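Cellobiose 2-epimerase (Ruminococcus albus, PDB 3VW5) catalyses the reversible epimerization of cellobiose to 4-O-beta-D-glucosyl-D-mannose and folds as an (alpha/alpha)6 barrel. Local coordinates at residues 20-23 against 28-31. The protein carries 2 engineered substitutions. Numbering follows the deposited sequence.
Sequences KLRD and GFYG
R22 and F29 pair in a single beta bridge, flanked by two backbone hydrogen bonds: Y30 N donates to L21 O (3.0 Å) and D23 N to G28 O (2.7 Å). Between them F29 CA adds a CA-H...O contact to the same L21 carbonyl. The bridge closes a short loop of four intervening residues, within the long connection between helix 2-19 and strand 45-46, and G28 enters it with a positive phi (67°), a conformation that favours glycine.

Apolar and aromatic contacts flank this link. On the F29 side, R22 CA lies over one ring face in a CH-pi contact, 4.0 Å from the ring centroid, while L21 CB meets CD1. Because F29 CG is anti to its carbonyl carbon (chi1 -68°), the ring folds back beside residues 21 and 22; A76 of helix 67-84 also touches it. The Y30 ring receives L21 CD2 at its edge, in plane, 3.9 Å from Y30 CD2, and has D23 CA and the R22 carbonyl carbon over one face. The D23 carboxylate, tilted 38° from this ring, packs OD1 3.4 Å from Y30 CE1. Replacing Y30 by an alanine would probably open a gap beside L21 and D23 and leave E25 without its hydroxyl partner.

Among the polar groups, the extended R22 chain carries its guanidinium past F29, where NE forms a salt bridge with D24 and NH1 bonds N72 of helix 67-84. D23 OD1 pairs with K45 of strand 45-46 and OD2 accepts from N26 N, so D23 couples the bridge to that strand through a buried carboxylate whose charge is probably balanced by K45.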
ATOM      1  N   LYS A  20      -9.235 -15.691  10.592  1.00 38.18           N
ATOM      2  CA  LYS A  20      -9.791 -15.721  11.944  1.00 35.72           C
ATOM      3  C   LYS A  20     -10.298 -14.371  12.397  1.00 37.30           C
ATOM      4  O   LYS A  20     -10.931 -14.263  13.441  1.00 43.29           O
ATOM      5  CB  LYS A  20      -8.766 -16.234  12.953  1.00 41.29           C
ATOM      6  CG  LYS A  20      -8.181 -17.601  12.608  1.00 52.32           C
ATOM      7  CD  LYS A  20      -7.243 -18.116  13.712  1.00 52.72           C
ATOM      8  CE  LYS A  20      -6.410 -19.313  13.219  1.00 67.06           C
ATOM      9  NZ  LYS A  20      -7.257 -20.413  12.631  1.00 63.49           N
ATOM     10  N   LEU A  21     -10.014 -13.334  11.621  1.00 40.23           N
ATOM     11  CA  LEU A  21     -10.418 -11.982  12.002  1.00 41.06           C
ATOM     12  C   LEU A  21     -11.712 -11.541  11.352  1.00 40.85           C
ATOM     13  O   LEU A  21     -12.149 -10.417  11.553  1.00 40.98           O
ATOM     14  CB  LEU A  21      -9.306 -10.978  11.700  1.00 41.29           C
ATOM     15  CG  LEU A  21      -8.121 -11.127  12.647  1.00 38.52           C
ATOM     16  CD1 LEU A  21      -6.961 -10.258  12.193  1.00 39.07           C
ATOM     17  CD2 LEU A  21      -8.544 -10.776  14.062  1.00 39.25           C
ATOM     18  N   ARG A  22     -12.317 -12.429  10.568  1.00 42.40           N
ATOM     19  CA  ARG A  22     -13.637 -12.178  10.002  1.00 41.71           C
ATOM     20  C   ARG A  22     -14.677 -11.951  11.108  1.00 45.33           C
ATOM     21  O   ARG A  22     -14.779 -12.731  12.055  1.00 48.83           O
ATOM     22  CB  ARG A  22     -14.057 -13.338   9.103  1.00 41.58           C
ATOM     23  CG  ARG A  22     -15.250 -13.039   8.224  1.00 44.04           C
ATOM     24  CD  ARG A  22     -15.672 -14.243   7.367  1.00 45.57           C
ATOM     25  NE  ARG A  22     -17.086 -14.144   6.993  1.00 46.84           N
ATOM     26  CZ  ARG A  22     -17.566 -14.380   5.773  1.00 46.83           C
ATOM     27  NH1 ARG A  22     -16.751 -14.752   4.784  1.00 40.05           N
ATOM     28  NH2 ARG A  22     -18.869 -14.247   5.548  1.00 42.51           N
ATOM     29  N   ASP A  23     -15.433 -10.866  10.987  1.00 46.71           N
ATOM     30  CA  ASP A  23     -16.516 -10.555  11.916  1.00 46.13           C
ATOM     31  C   ASP A  23     -17.873 -10.820  11.255  1.00 52.18           C
ATOM     32  O   ASP A  23     -18.394  -9.976  10.512  1.00 50.34           O
ATOM     33  CB  ASP A  23     -16.422  -9.096  12.365  1.00 43.25           C
ATOM     34  CG  ASP A  23     -17.402  -8.762  13.468  1.00 52.97           C
ATOM     35  OD1 ASP A  23     -17.225  -7.724  14.166  1.00 49.31           O
ATOM     36  OD2 ASP A  23     -18.352  -9.555  13.641  1.00 49.87           O
ATOM     37  N   GLY A  28     -17.740  -7.168   8.283  1.00 42.53           N
ATOM     38  CA  GLY A  28     -16.351  -6.812   8.076  1.00 40.41           C
ATOM     39  C   GLY A  28     -15.398  -7.621   8.937  1.00 43.44           C
ATOM     40  O   GLY A  28     -15.678  -8.766   9.274  1.00 46.85           O
ATOM     41  N   PHE A  29     -14.261  -7.027   9.285  1.00 44.63           N
ATOM     42  CA  PHE A  29     -13.259  -7.677  10.132  1.00 42.57           C
ATOM     43  C   PHE A  29     -12.969  -6.878  11.409  1.00 40.31           C
ATOM     44  O   PHE A  29     -13.136  -5.661  11.426  1.00 41.48           O
ATOM     45  CB  PHE A  29     -11.968  -7.863   9.347  1.00 38.01           C
ATOM     46  CG  PHE A  29     -12.085  -8.844   8.240  1.00 38.28           C
ATOM     47  CD1 PHE A  29     -11.390 -10.042   8.284  1.00 38.81           C
ATOM     48  CD2 PHE A  29     -12.908  -8.582   7.158  1.00 39.07           C
ATOM     49  CE1 PHE A  29     -11.499 -10.959   7.269  1.00 37.79           C
ATOM     50  CE2 PHE A  29     -13.035  -9.494   6.129  1.00 43.35           C
ATOM     51  CZ  PHE A  29     -12.329 -10.694   6.180  1.00 43.39           C
ATOM     52  N   TYR A  30     -12.528  -7.558  12.467  1.00 38.76           N
ATOM     53  CA  TYR A  30     -12.185  -6.880  13.717  1.00 44.74           C
ATOM     54  C   TYR A  30     -11.078  -5.825  13.496  1.00 41.24           C
ATOM     55  O   TYR A  30     -10.178  -6.003  12.659  1.00 38.34           O
ATOM     56  CB  TYR A  30     -11.787  -7.888  14.810  1.00 44.76           C
ATOM     57  CG  TYR A  30     -12.774  -9.028  15.026  1.00 48.48           C
ATOM     58  CD1 TYR A  30     -14.094  -8.776  15.388  1.00 47.35           C
ATOM     59  CD2 TYR A  30     -12.375 -10.360  14.884  1.00 48.02           C
ATOM     60  CE1 TYR A  30     -14.988  -9.812  15.595  1.00 48.28           C
ATOM     61  CE2 TYR A  30     -13.267 -11.400  15.083  1.00 46.09           C
ATOM     62  CZ  TYR A  30     -14.570 -11.119  15.442  1.00 49.60           C
ATOM     63  OH  TYR A  30     -15.457 -12.152  15.639  1.00 56.95           O
ATOM     64  N   GLY A  31     -11.163  -4.727  14.236  1.00 34.21           N
ATOM     65  CA  GLY A  31     -10.334  -3.572  13.971  1.00 36.97           C
ATOM     66  C   GLY A  31      -9.009  -3.515  14.714  1.00 46.07           C
ATOM     67  O   GLY A  31      -8.136  -2.724  14.345  1.00 43.25           O
TER